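Local structure of uncharacterized protein MJ0754 (Methanocaldococcus jannaschii, 3Q4N) at residues B[24-29]-B[71-76]; B[30-35]-B[53-58]. The protein is of unknown function but is a ferritin-like four-helix-bundle protein that binds metal, probably at a dinuclear centre. All blocks are in the same frame, centred on the assembly; numbering follows the deposited sequence.

Interaction 1 of 2, residues B[24-29]-B[71-76]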
loop_
_atom_site.group_PDB
_atom_site.type_symbol
_atom_site.label_atom_id
_atom_site.label_comp_id
_atom_site.label_asym_id
_atom_site.label_seq_id
_atom_site.Cartn_x
_atom_site.Cartn_y
_atom_site.Cartn_z
ATOM N N MET B 24 -7.973 -3.147 -10.013
ATOM C CA MET B 24 -9.029 -3.484 -9.096
ATOM C C MET B 24 -9.815 -4.692 -9.558
ATOM O O MET B 24 -10.262 -5.488 -8.738
ATOM C CB MET B 24 -9.945 -2.300 -8.928
ATOM C CG MET B 24 -9.401 -1.235 -7.984
ATOM S SD MET B 24 -8.746 -1.828 -6.408
ATOM C CE MET B 24 -10.061 -2.769 -5.686
ATOM N N ARG B 25 -9.980 -4.829 -10.871
ATOM C CA ARG B 25 -10.638 -6.001 -11.448
ATOM C C ARG B 25 -9.875 -7.241 -11.025
ATOM O O ARG B 25 -10.471 -8.221 -10.576
ATOM C CB ARG B 25 -10.684 -5.906 -12.977
ATOM C CG ARG B 25 -11.101 -7.193 -13.713
ATOM C CD ARG B 25 -12.622 -7.411 -13.708
ATOM N NE ARG B 25 -13.031 -8.618 -14.432
ATOM C CZ ARG B 25 -14.113 -9.337 -14.133
ATOM N NH1 ARG B 25 -14.912 -8.985 -13.129
ATOM N NH2 ARG B 25 -14.402 -10.421 -14.833
ATOM N N GLU B 26 -8.552 -7.197 -11.149
ATOM C CA GLU B 26 -7.764 -8.320 -10.692
ATOM C C GLU B 26 -7.553 -8.377 -9.190
ATOM O O GLU B 26 -7.317 -9.456 -8.643
ATOM C CB GLU B 26 -6.443 -8.418 -11.427
ATOM C CG GLU B 26 -6.333 -9.711 -12.211
ATOM C CD GLU B 26 -5.416 -9.611 -13.414
ATOM O OE1 GLU B 26 -4.641 -8.622 -13.508
ATOM O OE2 GLU B 26 -5.485 -10.544 -14.255
ATOM N N GLU B 27 -7.656 -7.238 -8.512
ATOM C CA GLU B 27 -7.505 -7.276 -7.077
ATOM C C GLU B 27 -8.595 -8.120 -6.435
ATOM O O GLU B 27 -8.272 -8.978 -5.621
ATOM C CB GLU B 27 -7.401 -5.891 -6.462
ATOM C CG GLU B 27 -6.635 -5.907 -5.141
ATOM C CD GLU B 27 -5.968 -4.565 -4.800
ATOM O OE1 GLU B 27 -6.268 -4.002 -3.714
ATOM O OE2 GLU B 27 -5.140 -4.072 -5.607
ATOM N N GLU B 28 -9.857 -7.904 -6.836
ATOM C CA GLU B 28 -11.036 -8.609 -6.284
ATOM C C GLU B 28 -11.029 -10.097 -6.622
ATOM O O GLU B 28 -11.587 -10.939 -5.904
ATOM C CB GLU B 28 -12.333 -7.979 -6.792
ATOM C CG GLU B 28 -12.496 -6.476 -6.498
ATOM C CD GLU B 28 -12.803 -6.118 -5.014
ATOM O OE1 GLU B 28 -13.818 -6.586 -4.454
ATOM O OE2 GLU B 28 -12.030 -5.343 -4.396
ATOM N N LYS B 29 -10.393 -10.421 -7.734
ATOM C CA LYS B 29 -10.264 -11.800 -8.128
ATOM C C LYS B 29 -9.270 -12.520 -7.207
ATOM O O LYS B 29 -9.505 -13.670 -6.798
ATOM C CB LYS B 29 -9.852 -11.908 -9.591
ATOM C CG LYS B 29 -9.763 -13.344 -10.057
ATOM C CD LYS B 29 -9.592 -13.476 -11.548
ATOM C CE LYS B 29 -9.329 -14.919 -11.891
ATOM N NZ LYS B 29 -7.969 -15.326 -11.470
ATOM N N PRO B 71 -9.838 -3.139 -22.534
ATOM C CA PRO B 71 -9.552 -4.573 -22.635
ATOM C C PRO B 71 -9.375 -5.180 -21.246
ATOM O O PRO B 71 -8.418 -4.831 -20.526
ATOM C CB PRO B 71 -8.232 -4.623 -23.421
ATOM C CG PRO B 71 -7.594 -3.263 -23.178
ATOM C CD PRO B 71 -8.770 -2.317 -23.136
ATOM N N ASP B 72 -10.319 -6.056 -20.887
ATOM C CA ASP B 72 -10.353 -6.797 -19.613
ATOM C C ASP B 72 -9.085 -7.650 -19.358
ATOM O O ASP B 72 -8.622 -8.355 -20.263
ATOM C CB ASP B 72 -11.599 -7.686 -19.622
ATOM C CG ASP B 72 -11.774 -8.487 -18.355
ATOM O OD1 ASP B 72 -10.774 -8.968 -17.801
ATOM O OD2 ASP B 72 -12.930 -8.655 -17.919
ATOM N N PRO B 73 -8.520 -7.580 -18.130
ATOM C CA PRO B 73 -7.312 -8.344 -17.820
ATOM C C PRO B 73 -7.557 -9.805 -17.471
ATOM O O PRO B 73 -6.664 -10.623 -17.684
ATOM C CB PRO B 73 -6.717 -7.602 -16.621
ATOM C CG PRO B 73 -7.854 -6.943 -15.973
ATOM C CD PRO B 73 -8.887 -6.672 -17.027
ATOM N N VAL B 74 -8.738 -10.132 -16.941
ATOM C CA VAL B 74 -9.087 -11.528 -16.619
ATOM C C VAL B 74 -9.439 -12.301 -17.890
ATOM O O VAL B 74 -10.617 -12.591 -18.158
ATOM C CB VAL B 74 -10.282 -11.683 -15.623
ATOM C CG1 VAL B 74 -10.177 -13.015 -14.919
ATOM C CG2 VAL B 74 -10.342 -10.570 -14.602
ATOM N N LYS B 75 -8.417 -12.623 -18.676
ATOM C CA LYS B 75 -8.589 -13.461 -19.847
ATOM C C LYS B 75 -8.940 -14.891 -19.389
ATOM O O LYS B 75 -10.043 -15.385 -19.673
ATOM C CB LYS B 75 -7.346 -13.399 -20.754
ATOM C CG LYS B 75 -7.427 -12.358 -21.904
ATOM C CD LYS B 75 -6.505 -11.131 -21.747
ATOM C CE LYS B 75 -6.449 -10.312 -23.069
ATOM N NZ LYS B 75 -6.262 -8.830 -22.897
ATOM N N ASN B 76 -8.037 -15.526 -18.641
ATOM C CA ASN B 76 -8.285 -16.854 -18.047
ATOM C C ASN B 76 -8.942 -16.753 -16.659
ATOM O O ASN B 76 -8.326 -16.243 -15.713
ATOM C CB ASN B 76 -6.962 -17.633 -17.980
ATOM C CG ASN B 76 -7.115 -19.043 -17.417
ATOM O OD1 ASN B 76 -8.223 -19.541 -17.203
ATOM N ND2 ASN B 76 -5.979 -19.699 -17.191
#

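Interaction 2 of 2, residues B[30-35]-B[53-58]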
loop_
_atom_site.group_PDB
_atom_site.type_symbol
_atom_site.label_atom_id
_atom_site.label_comp_id
_atom_site.label_asym_id
_atom_site.label_seq_id
_atom_site.Cartn_x
_atom_site.Cartn_y
_atom_site.Cartn_z
ATOM N N LEU B 30 -8.177 -11.844 -6.868
ATOM C CA LEU B 30 -7.251 -12.378 -5.876
ATOM C C LEU B 30 -8.025 -12.806 -4.624
ATOM O O LEU B 30 -8.004 -13.982 -4.227
ATOM C CB LEU B 30 -6.180 -11.348 -5.517
ATOM C CG LEU B 30 -5.290 -11.686 -4.321
ATOM C CD1 LEU B 30 -4.638 -13.069 -4.473
ATOM C CD2 LEU B 30 -4.242 -10.597 -4.100
ATOM N N ALA B 31 -8.703 -11.839 -4.017
ATOM C CA ALA B 31 -9.553 -12.082 -2.875
ATOM C C ALA B 31 -10.406 -13.325 -3.115
ATOM O O ALA B 31 -10.383 -14.257 -2.327
ATOM C CB ALA B 31 -10.429 -10.870 -2.633
ATOM N N ARG B 32 -11.126 -13.356 -4.229
ATOM C CA ARG B 32 -12.011 -14.462 -4.494
ATOM C C ARG B 32 -11.257 -15.804 -4.582
ATOM O O ARG B 32 -11.611 -16.775 -3.894
ATOM C CB ARG B 32 -12.866 -14.189 -5.726
ATOM C CG ARG B 32 -13.988 -15.215 -5.912
ATOM C CD ARG B 32 -14.383 -15.440 -7.394
ATOM N NE ARG B 32 -13.262 -15.889 -8.232
ATOM C CZ ARG B 32 -13.262 -15.891 -9.565
ATOM N NH1 ARG B 32 -14.333 -15.475 -10.235
ATOM N NH2 ARG B 32 -12.184 -16.305 -10.233
ATOM N N ASP B 33 -10.206 -15.853 -5.397
ATOM C CA ASP B 33 -9.440 -17.098 -5.600
ATOM C C ASP B 33 -8.794 -17.572 -4.303
ATOM O O ASP B 33 -8.698 -18.783 -4.039
ATOM C CB ASP B 33 -8.358 -16.918 -6.661
ATOM C CG ASP B 33 -8.915 -16.501 -8.010
ATOM O OD1 ASP B 33 -8.171 -15.837 -8.754
ATOM O OD2 ASP B 33 -10.086 -16.821 -8.331
ATOM N N VAL B 34 -8.357 -16.621 -3.481
ATOM C CA VAL B 34 -7.856 -16.996 -2.162
ATOM C C VAL B 34 -8.962 -17.618 -1.305
ATOM O O VAL B 34 -8.835 -18.764 -0.869
ATOM C CB VAL B 34 -7.146 -15.852 -1.436
ATOM C CG1 VAL B 34 -6.691 -16.325 -0.083
ATOM C CG2 VAL B 34 -5.951 -15.397 -2.253
ATOM N N TYR B 35 -10.047 -16.882 -1.087
ATOM C CA TYR B 35 -11.082 -17.399 -0.216
ATOM C C TYR B 35 -11.521 -18.799 -0.689
ATOM O O TYR B 35 -11.520 -19.753 0.084
ATOM C CB TYR B 35 -12.245 -16.404 -0.057
ATOM C CG TYR B 35 -11.830 -15.029 0.473
ATOM C CD1 TYR B 35 -10.775 -14.888 1.355
ATOM C CD2 TYR B 35 -12.515 -13.876 0.101
ATOM C CE1 TYR B 35 -10.389 -13.651 1.841
ATOM C CE2 TYR B 35 -12.125 -12.621 0.579
ATOM C CZ TYR B 35 -11.059 -12.525 1.455
ATOM O OH TYR B 35 -10.649 -11.297 1.941
ATOM N N SER B 53 -19.294 -13.056 -2.413
ATOM C CA SER B 53 -19.396 -11.621 -2.432
ATOM C C SER B 53 -18.328 -11.028 -3.324
ATOM O O SER B 53 -18.594 -10.129 -4.133
ATOM C CB SER B 53 -19.241 -11.075 -1.032
ATOM O OG SER B 53 -19.672 -9.736 -1.002
ATOM N N GLU B 54 -17.108 -11.540 -3.178
ATOM C CA GLU B 54 -15.994 -11.079 -4.001
ATOM C C GLU B 54 -16.221 -11.364 -5.488
ATOM O O GLU B 54 -15.668 -10.653 -6.335
ATOM C CB GLU B 54 -14.650 -11.609 -3.487
ATOM C CG GLU B 54 -14.262 -11.056 -2.096
ATOM C CD GLU B 54 -13.666 -9.650 -2.155
ATOM O OE1 GLU B 54 -13.470 -9.185 -3.289
ATOM O OE2 GLU B 54 -13.386 -9.010 -1.087
ATOM N N GLN B 55 -17.061 -12.363 -5.802
ATOM C CA GLN B 55 -17.503 -12.575 -7.188
ATOM C C GLN B 55 -18.332 -11.391 -7.622
ATOM O O GLN B 55 -17.997 -10.757 -8.625
ATOM C CB GLN B 55 -18.297 -13.858 -7.382
ATOM C CG GLN B 55 -18.806 -14.042 -8.813
ATOM C CD GLN B 55 -17.684 -14.162 -9.829
ATOM O OE1 GLN B 55 -16.888 -15.089 -9.788
ATOM N NE2 GLN B 55 -17.618 -13.218 -10.749
ATOM N N THR B 56 -19.399 -11.100 -6.873
ATOM C CA THR B 56 -20.148 -9.849 -7.033
ATOM C C THR B 56 -19.194 -8.692 -7.332
ATOM O O THR B 56 -19.253 -8.097 -8.396
ATOM C CB THR B 56 -20.959 -9.460 -5.751
ATOM O OG1 THR B 56 -21.802 -10.549 -5.341
ATOM C CG2 THR B 56 -21.798 -8.204 -5.990
ATOM N N HIS B 57 -18.309 -8.389 -6.392
ATOM C CA HIS B 57 -17.336 -7.313 -6.590
ATOM C C HIS B 57 -16.594 -7.436 -7.942
ATOM O O HIS B 57 -16.308 -6.427 -8.600
ATOM C CB HIS B 57 -16.295 -7.313 -5.466
ATOM C CG HIS B 57 -16.810 -6.890 -4.118
ATOM N ND1 HIS B 57 -16.017 -6.228 -3.202
ATOM C CD2 HIS B 57 -18.013 -7.059 -3.518
ATOM C CE1 HIS B 57 -16.710 -6.003 -2.103
ATOM N NE2 HIS B 57 -17.925 -6.494 -2.267
ATOM N N MET B 58 -16.249 -8.667 -8.335
ATOM C CA MET B 58 -15.642 -8.907 -9.643
ATOM C C MET B 58 -16.557 -8.352 -10.735
ATOM O O MET B 58 -16.146 -7.484 -11.512
ATOM C CB MET B 58 -15.390 -10.407 -9.860
ATOM C CG MET B 58 -13.990 -10.838 -9.490
ATOM S SD MET B 58 -13.740 -12.598 -9.607
ATOM C CE MET B 58 -13.209 -12.625 -11.303
#

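Interaction 1 of 2, residues B[24-29]-B[71-76]
The loop that leaves helix 45-68 folds back along helix 15-42 of the ferritin-like bundle and lays D72, P73 and V74 against R25, E26 and K29. V74 is the middle of an inverse gamma turn, closed by a weak K75 N to P73 O bond, and it presents its two methyls to different partners. V74 CG1, anti to the backbone N (chi1 -156°), meets the aliphatic run of K29, 3.5 Å from K29 CD. V74 CG2 lies beside the bent chain of R25, 3.6 Å from R25 CG. The guanidinium reaches on to D72 in a long salt bridge, R25 NE to D72 OD2 at 3.5 Å, with the two planes nearly perpendicular (86°); D72 OD2 also pairs with K62. E26 runs past P73 in the opposite direction, its OE1 3.9 Å from P73 CB. S83 bridges two acceptors, its N bonding to E26 OE2 and its OG to P73 O, while K29 NZ bonds to the V81 and S78 carbonyls and pairs with D33. The loop thus lies against both helices of the hairpin, P73 touching L65 and R25 touching V61 and K62 of helix 45-68, and the other side of helix 15-42 packs through M24 on helices 102-125 and 130-155.

Interaction 2 of 2, residues B[30-35]-B[53-58]
R32 NH1 donates across the helix pair to Q55 OE1, 2.6 Å away and near the guanidinium plane, with an N-H...O angle of 144°. NH1 lies 24° out of the plane of the amide carbonyl; Q55 NE2 bonds to D59. At another edge of the guanidinium, R32 NH2 meets the syn lone pair of D33 OD2 at 2.9 Å, a salt bridge that the weaker bond from R32 NE to the same oxygen reinforces. M58 crosses this flat group, its SD over one face, 3.3 Å from R32 CZ. A leucine in place of R32 would probably leave Q55 OE1 without its donor, D33 OD2 without its guanidinium partner and the M58 thioether without the flat surface it covers. Deeper in, E54 bends at chi2 (-80°), which brings its carboxylate alongside A31, E54 CD lying 3.5 Å from A31 CB. E54 CG approaches the edge of the Y35 ring, 3.8 Å from Y35 CE2, and Y35 OH bonds to E113. The axes of 30-35 and 53-58 pass 8.7 Å apart, nearly antiparallel, as in the first hairpin of a ferritin-like four-helix bundle; E54 and H57 match the ExxH pattern of its dinuclear metal sites.

Interactions 1 and 2 sit about 11 Å apart, centre to centre, and use consecutive segments of helix 15-42. Along the chain interaction 2 is nested inside the loop closed by interaction 1: helix 15-42 turns into its antiparallel partner 45-68, and the chain beyond then returns to the first helix nearer its N-terminus. Interaction 2 is the buried one, nearer the centre of the chain, whereas interaction 1 lies farther out, where the loop packs on the hairpin. They touch where E28 OE1 lies 2.6 Å from H57 ND1, a probable hydrogen bond, and where K29 packs on M58. E28, E54 and H57 thus gather between the helices, consistent with the metal-binding interior of a ferritin-like bundle.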